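Local coordinates for protein-tyrosine-phosphatase (Chaetomium thermophilum var. thermophilum DSM 1495, PDB 5M43) that probably dephosphorylates phosphotyrosine and phosphoserine/threonine residues through this dual-specificity phosphatase domain, one part of the longer ribosome-assembly factor Yvh1, at residues I57-M62 with K107-T112; Q65-H70 with M160-M165. One frame throughout, in Å; residues are numbered along the deposited sequence. Where two conformers were deposited one is given.

Contact 1 of 2, residues I57-M62 with K107-T112; sequences IDIDDM and KSRSVT. With NO3 (nitrate ion), chain B.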
loop_
_atom_site.group_PDB
_atom_site.type_symbol
_atom_site.label_atom_id
_atom_site.label_comp_id
_atom_site.label_asym_id
_atom_site.label_seq_id
_atom_site.Cartn_x
_atom_site.Cartn_y
_atom_site.Cartn_z
ATOM N N ILE A 57 -10.390 -0.890 -5.039
ATOM C CA ILE A 57 -10.145 -1.838 -6.110
ATOM C C ILE A 57 -10.715 -3.182 -5.698
ATOM O O ILE A 57 -10.353 -3.712 -4.637
ATOM C CB ILE A 57 -8.644 -1.945 -6.391
ATOM C CG1 ILE A 57 -8.147 -0.607 -6.956
ATOM C CG2 ILE A 57 -8.350 -3.057 -7.424
ATOM C CD1 ILE A 57 -6.638 -0.525 -6.940
ATOM N N ASP A 58 -11.581 -3.750 -6.547
ATOM C CA ASP A 58 -12.261 -4.993 -6.221
ATOM C C ASP A 58 -11.328 -6.145 -6.571
ATOM O O ASP A 58 -11.204 -6.525 -7.747
ATOM C CB ASP A 58 -13.574 -5.072 -6.997
ATOM C CG ASP A 58 -14.372 -6.275 -6.654
ATOM O OD1 ASP A 58 -15.348 -6.543 -7.391
ATOM O OD2 ASP A 58 -14.017 -6.983 -5.716
ATOM N N ILE A 59 -10.644 -6.702 -5.572
ATOM C CA ILE A 59 -9.801 -7.875 -5.807
ATOM C C ILE A 59 -9.846 -8.763 -4.585
ATOM O O ILE A 59 -9.972 -8.281 -3.453
ATOM C CB ILE A 59 -8.338 -7.478 -6.139
ATOM C CG1 ILE A 59 -7.447 -8.670 -6.499
ATOM C CG2 ILE A 59 -7.714 -6.680 -5.039
ATOM C CD1 ILE A 59 -6.029 -8.240 -7.009
ATOM N N ASP A 60 -9.759 -10.057 -4.830
ATOM C CA ASP A 60 -9.751 -11.060 -3.782
ATOM C C ASP A 60 -8.335 -11.451 -3.430
ATOM O O ASP A 60 -7.395 -11.257 -4.208
ATOM C CB ASP A 60 -10.509 -12.315 -4.234
ATOM C CG ASP A 60 -11.993 -12.233 -3.997
ATOM O OD1 ASP A 60 -12.516 -11.141 -3.648
ATOM O OD2 ASP A 60 -12.654 -13.310 -4.206
ATOM N N ASP A 61 -8.190 -12.061 -2.260
ATOM C CA ASP A 61 -6.865 -12.488 -1.817
ATOM C C ASP A 61 -6.658 -13.932 -2.244
ATOM O O ASP A 61 -6.738 -14.891 -1.448
ATOM C CB ASP A 61 -6.738 -12.363 -0.298
ATOM C CG ASP A 61 -5.390 -12.803 0.163
ATOM O OD1 ASP A 61 -4.442 -12.661 -0.639
ATOM O OD2 ASP A 61 -5.249 -13.232 1.313
ATOM N N MET A 62 -6.400 -14.099 -3.537
ATOM C CA MET A 62 -6.199 -15.414 -4.118
ATOM C C MET A 62 -5.049 -15.333 -5.092
ATOM O O MET A 62 -4.820 -14.283 -5.690
ATOM C CB MET A 62 -7.449 -15.925 -4.835
ATOM C CG MET A 62 -8.507 -16.244 -3.802
ATOM S SD MET A 62 -9.802 -17.089 -4.614
ATOM C CE MET A 62 -10.633 -15.716 -5.369
ATOM N N LYS A 107 -2.918 -8.108 5.615
ATOM C CA LYS A 107 -1.902 -9.146 5.511
ATOM C C LYS A 107 -1.374 -9.280 4.093
ATOM O O LYS A 107 -0.158 -9.339 3.896
ATOM C CB LYS A 107 -2.446 -10.535 5.959
ATOM C CG LYS A 107 -1.480 -11.656 5.700
ATOM C CD LYS A 107 -2.122 -12.964 6.172
ATOM C CE LYS A 107 -1.206 -14.110 5.889
ATOM N NZ LYS A 107 -1.937 -15.459 6.174
ATOM N N SER A 108 -2.264 -9.379 3.103
ATOM C CA SER A 108 -1.861 -9.810 1.763
ATOM C C SER A 108 -2.160 -8.741 0.710
ATOM O O SER A 108 -1.234 -8.205 0.079
ATOM C CB SER A 108 -2.557 -11.143 1.462
ATOM O OG SER A 108 -2.183 -11.574 0.140
ATOM N N ARG A 109 -3.425 -8.379 0.518
ATOM C CA ARG A 109 -3.756 -7.412 -0.540
ATOM C C ARG A 109 -3.120 -6.026 -0.263
ATOM O O ARG A 109 -2.435 -5.467 -1.122
ATOM C CB ARG A 109 -5.262 -7.282 -0.680
ATOM C CG ARG A 109 -5.866 -8.466 -1.493
ATOM C CD ARG A 109 -7.338 -8.409 -1.380
ATOM N NE ARG A 109 -7.759 -8.933 -0.062
ATOM C CZ ARG A 109 -9.019 -9.263 0.212
ATOM N NH1 ARG A 109 -9.963 -9.119 -0.722
ATOM N NH2 ARG A 109 -9.345 -9.771 1.437
ATOM N N SER A 110 -3.382 -5.444 0.912
ATOM C CA SER A 110 -2.885 -4.101 1.200
ATOM C C SER A 110 -1.357 -4.087 1.263
ATOM O O SER A 110 -0.722 -3.109 0.866
ATOM C CB SER A 110 -3.464 -3.555 2.545
ATOM O OG SER A 110 -3.223 -4.521 3.536
ATOM N N VAL A 111 -0.769 -5.156 1.814
ATOM C CA VAL A 111 0.675 -5.231 1.951
ATOM C C VAL A 111 1.312 -5.270 0.573
ATOM O O VAL A 111 2.394 -4.711 0.364
ATOM C CB VAL A 111 1.047 -6.464 2.806
ATOM C CG1 VAL A 111 2.544 -6.782 2.824
ATOM C CG2 VAL A 111 0.620 -6.209 4.268
ATOM N N THR A 112 0.697 -6.024 -0.361
ATOM C CA THR A 112 1.227 -6.026 -1.725
ATOM C C THR A 112 1.247 -4.628 -2.323
ATOM O O THR A 112 2.231 -4.217 -2.970
ATOM C CB THR A 112 0.382 -6.988 -2.573
ATOM O OG1 THR A 112 0.529 -8.317 -2.066
ATOM C CG2 THR A 112 0.849 -6.915 -4.084
HETATM N N NO3 B . -5.980 -9.700 3.029
HETATM O O1 NO3 B . -5.049 -9.718 3.880
HETATM O O2 NO3 B . -7.172 -9.536 3.395
HETATM O O3 NO3 B . -5.679 -9.673 1.803
#
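I59 meets R109 in two ways. Its carbonyl oxygen accepts a hydrogen bond from R109 NH1 at 2.9 Å; NH1 lies in the carbonyl plane, on a lone pair, and I59 O sits at the guanidinium edge, only 3° out of plane. The two side chains run antiparallel past one another, I59 CG2 coming to 4.1 Å from R109 CD. D60 follows with its backbone, its CA 3.6 Å from R109 NH1. D60 OD1, 4.4 Å from R109 NH1, is too far for a salt bridge, though the opposite charges may still attract.

D61 then turns in over the arginine, its CB 3.6 Å from R109 NE over one guanidinium face. CG anti to the backbone N (chi1 180°) carries the carboxylate on to S108, where OD1 accepts from S108 OG at 2.6 Å, from above the carboxylate plane. N156 donates to both, ND2 to D61 OD1 and N to S108 OG.

R109, bent at chi3 (-78°), bonds a nitrate, probably from the crystallisation liquor, NE to O3 and NH2 to O2, both at 2.9 Å. Backbone N-H groups of M105, K107, S108 and R109 also donate to it; they belong to the P-loop of the HCX5R signature, and the nitrate probably sits where a substrate phosphate would. A leucine in place of R109 would probably leave I59 O without this donor and the anion without its two side-chain bonds.

Residues 57-62 leave strand 53-56, with I57 backbone-bonded to S36 of strand 33-36; R109 opens helix 109-121, and F159 of helix 157-168 packs on D61, S108 and R109.

Contact 2 of 2, residues Q65-H70 with M160-M165; sequences QDILIH and MRQLEM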
loop_
_atom_site.group_PDB
_atom_site.type_symbol
_atom_site.label_atom_id
_atom_site.label_comp_id
_atom_site.label_asym_id
_atom_site.label_seq_id
_atom_site.Cartn_x
_atom_site.Cartn_y
_atom_site.Cartn_z
ATOM N N GLN A 65 -5.399 -13.926 -8.726
ATOM C CA GLN A 65 -5.989 -12.636 -8.935
ATOM C C GLN A 65 -4.881 -11.780 -9.510
ATOM O O GLN A 65 -3.752 -11.826 -9.015
ATOM C CB GLN A 65 -6.476 -12.065 -7.604
ATOM C CG GLN A 65 -7.691 -12.896 -7.080
ATOM C CD GLN A 65 -8.925 -12.448 -7.778
ATOM O OE1 GLN A 65 -9.377 -11.296 -7.606
ATOM N NE2 GLN A 65 -9.492 -13.333 -8.590
ATOM N N ASP A 66 -5.229 -10.932 -10.468
ATOM C CA ASP A 66 -4.250 -10.032 -11.116
ATOM C C ASP A 66 -4.209 -8.733 -10.330
ATOM O O ASP A 66 -5.170 -7.965 -10.346
ATOM C CB ASP A 66 -4.683 -9.793 -12.553
ATOM C CG ASP A 66 -3.711 -8.967 -13.344
ATOM O OD1 ASP A 66 -2.750 -8.406 -12.789
ATOM O OD2 ASP A 66 -3.988 -8.869 -14.579
ATOM N N ILE A 67 -3.141 -8.530 -9.546
ATOM C CA ILE A 67 -2.926 -7.259 -8.863
ATOM C C ILE A 67 -1.886 -6.438 -9.625
ATOM O O ILE A 67 -1.873 -5.199 -9.506
ATOM C CB ILE A 67 -2.500 -7.514 -7.416
ATOM C CG1 ILE A 67 -2.588 -6.237 -6.560
ATOM C CG2 ILE A 67 -1.150 -8.163 -7.369
ATOM C CD1 ILE A 67 -2.650 -6.645 -5.015
ATOM N N LEU A 68 -1.036 -7.090 -10.433
ATOM C CA LEU A 68 -0.038 -6.337 -11.211
ATOM C C LEU A 68 -0.697 -5.254 -12.055
ATOM O O LEU A 68 -0.209 -4.114 -12.122
ATOM C CB LEU A 68 0.748 -7.287 -12.129
ATOM C CG LEU A 68 1.740 -6.621 -13.128
ATOM C CD1 LEU A 68 2.878 -5.937 -12.301
ATOM C CD2 LEU A 68 2.244 -7.730 -14.109
ATOM N N ILE A 69 -1.843 -5.575 -12.671
ATOM C CA ILE A 69 -2.496 -4.615 -13.562
ATOM C C ILE A 69 -2.843 -3.316 -12.829
ATOM O O ILE A 69 -2.941 -2.233 -13.449
ATOM C CB ILE A 69 -3.749 -5.268 -14.190
ATOM C CG1 ILE A 69 -4.371 -4.324 -15.166
ATOM C CG2 ILE A 69 -4.778 -5.533 -13.112
ATOM C CD1 ILE A 69 -3.558 -4.126 -16.373
ATOM N N HIS A 70 -3.090 -3.412 -11.526
ATOM C CA HIS A 70 -3.480 -2.283 -10.710
ATOM C C HIS A 70 -2.307 -1.531 -10.120
ATOM O O HIS A 70 -2.541 -0.478 -9.523
ATOM C CB HIS A 70 -4.390 -2.747 -9.576
ATOM C CG HIS A 70 -5.692 -3.331 -10.074
ATOM N ND1 HIS A 70 -6.079 -4.649 -9.850
ATOM C CD2 HIS A 70 -6.693 -2.765 -10.780
ATOM C CE1 HIS A 70 -7.277 -4.850 -10.368
ATOM N NE2 HIS A 70 -7.657 -3.736 -10.974
ATOM N N MET A 160 3.184 -12.457 -4.503
ATOM C CA MET A 160 4.648 -12.379 -4.424
ATOM C C MET A 160 5.264 -12.481 -5.811
ATOM O O MET A 160 6.168 -11.702 -6.142
ATOM C CB MET A 160 5.204 -13.484 -3.511
ATOM C CG MET A 160 4.776 -13.253 -2.048
ATOM S SD MET A 160 5.492 -11.815 -1.246
ATOM C CE MET A 160 7.140 -12.427 -1.002
ATOM N N ARG A 161 4.775 -13.421 -6.629
ATOM C CA ARG A 161 5.269 -13.544 -8.004
ATOM C C ARG A 161 5.045 -12.257 -8.787
ATOM O O ARG A 161 5.910 -11.839 -9.571
ATOM C CB ARG A 161 4.596 -14.722 -8.745
ATOM C CG ARG A 161 5.008 -16.037 -8.144
ATOM C CD ARG A 161 4.455 -17.274 -8.923
ATOM N NE ARG A 161 2.997 -17.327 -9.108
ATOM C CZ ARG A 161 2.177 -18.068 -8.336
ATOM N NH1 ARG A 161 0.857 -18.117 -8.584
ATOM N NH2 ARG A 161 2.659 -18.750 -7.294
ATOM N N GLN A 162 3.870 -11.639 -8.640
ATOM C CA GLN A 162 3.578 -10.427 -9.406
ATOM C C GLN A 162 4.423 -9.261 -8.947
ATOM O O GLN A 162 4.722 -8.389 -9.744
ATOM C CB GLN A 162 2.087 -10.089 -9.310
ATOM C CG GLN A 162 1.229 -11.220 -9.946
ATOM C CD GLN A 162 -0.253 -11.077 -9.787
ATOM O OE1 GLN A 162 -0.919 -11.999 -9.265
ATOM N NE2 GLN A 162 -0.809 -10.048 -10.349
ATOM N N LEU A 163 4.741 -9.198 -7.653
ATOM C CA LEU A 163 5.667 -8.154 -7.195
ATOM C C LEU A 163 7.049 -8.336 -7.795
ATOM O O LEU A 163 7.750 -7.350 -8.068
ATOM C CB LEU A 163 5.761 -8.164 -5.663
ATOM C CG LEU A 163 4.499 -7.607 -5.010
ATOM C CD1 LEU A 163 4.573 -7.936 -3.493
ATOM C CD2 LEU A 163 4.355 -6.090 -5.208
ATOM N N GLU A 164 7.471 -9.591 -8.003
ATOM C CA GLU A 164 8.738 -9.816 -8.691
ATOM C C GLU A 164 8.636 -9.345 -10.128
ATOM O O GLU A 164 9.569 -8.707 -10.643
ATOM C CB GLU A 164 9.145 -11.298 -8.630
ATOM C CG GLU A 164 9.553 -11.784 -7.221
ATOM C CD GLU A 164 9.616 -13.316 -7.129
ATOM O OE1 GLU A 164 9.634 -13.822 -5.988
ATOM O OE2 GLU A 164 9.609 -13.981 -8.176
ATOM N N MET A 165 7.491 -9.604 -10.778
ATOM C CA MET A 165 7.286 -9.045 -12.129
ATOM C C MET A 165 7.363 -7.524 -12.118
ATOM O O MET A 165 8.008 -6.917 -12.979
ATOM C CB MET A 165 5.919 -9.462 -12.692
ATOM C CG MET A 165 5.616 -10.903 -12.560
ATOM S SD MET A 165 4.137 -11.380 -13.483
ATOM C CE MET A 165 2.696 -11.070 -12.643
#
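Q162 reaches from helix 157-168 to the backbone of residues 65-68, and its amide group lies among three main-chain polar atoms. As modelled, Q162 OE1 is 2.8 Å from Q65 O. Q162 NE2 is 2.9 Å from I67 N. The same NE2 is 3.0 Å from L68 N. Oxygen facing oxygen and nitrogen facing two nitrogens suggests that the amide is turned over in the model; turned back, all three approaches may be hydrogen bonds. The position of the group, unlike its orientation, follows from the chain: extended beyond CG, it crosses the gap from a helix whose Q162 CA lies 5.7 Å from L68 CA.

The loop side of this meeting is shaped by an Asx motif. D66 OD1, met from above its carboxylate plane, accepts from I69 N at 3.0 Å and 161°, and H70 N bonds to I67 O, so the chain turns just ahead of helix 71-83. The turn places I67 N and L68 N beside the end of the glutamine, while I67 CG2 packs beside its amide.

L68 supplies the apolar half. Its CB faces Q162 CB. With CG anti to the backbone N (chi1 174°) the branch reaches the helix, and chi2 near 65° sets CD1 4.0 Å from Q162 O and CD2 3.7 Å from M165 CE. M165 sits one turn further along the helix, and its bend at chi3 brings the methyl onto the leucine at an oblique crossing. W166 of the same helix also touches L68, and F159, one turn before Q162, packs against Q65 and I67.

How the contacts relate
Both contacts bring the one loop between strand 53-56 and helix 71-83 against later parts of the domain: 57-62 meets the P-loop and the start of helix 109-121, 65-70 meets helix 157-168. Their centres are 10 Å apart, and they touch directly. Q65 OE1 is 3.1 Å from D60 N, a probable hydrogen bond tying the two parts of the loop, and I59 CD1 packs 3.5 Å from D66 O. Between the helices, T112 O lies 3.6 Å from L163 CD2. F159 packs on residues of both contacts. The anion site belongs to contact 1; Q162 CD of contact 2 is 14.1 Å from the nitrate N.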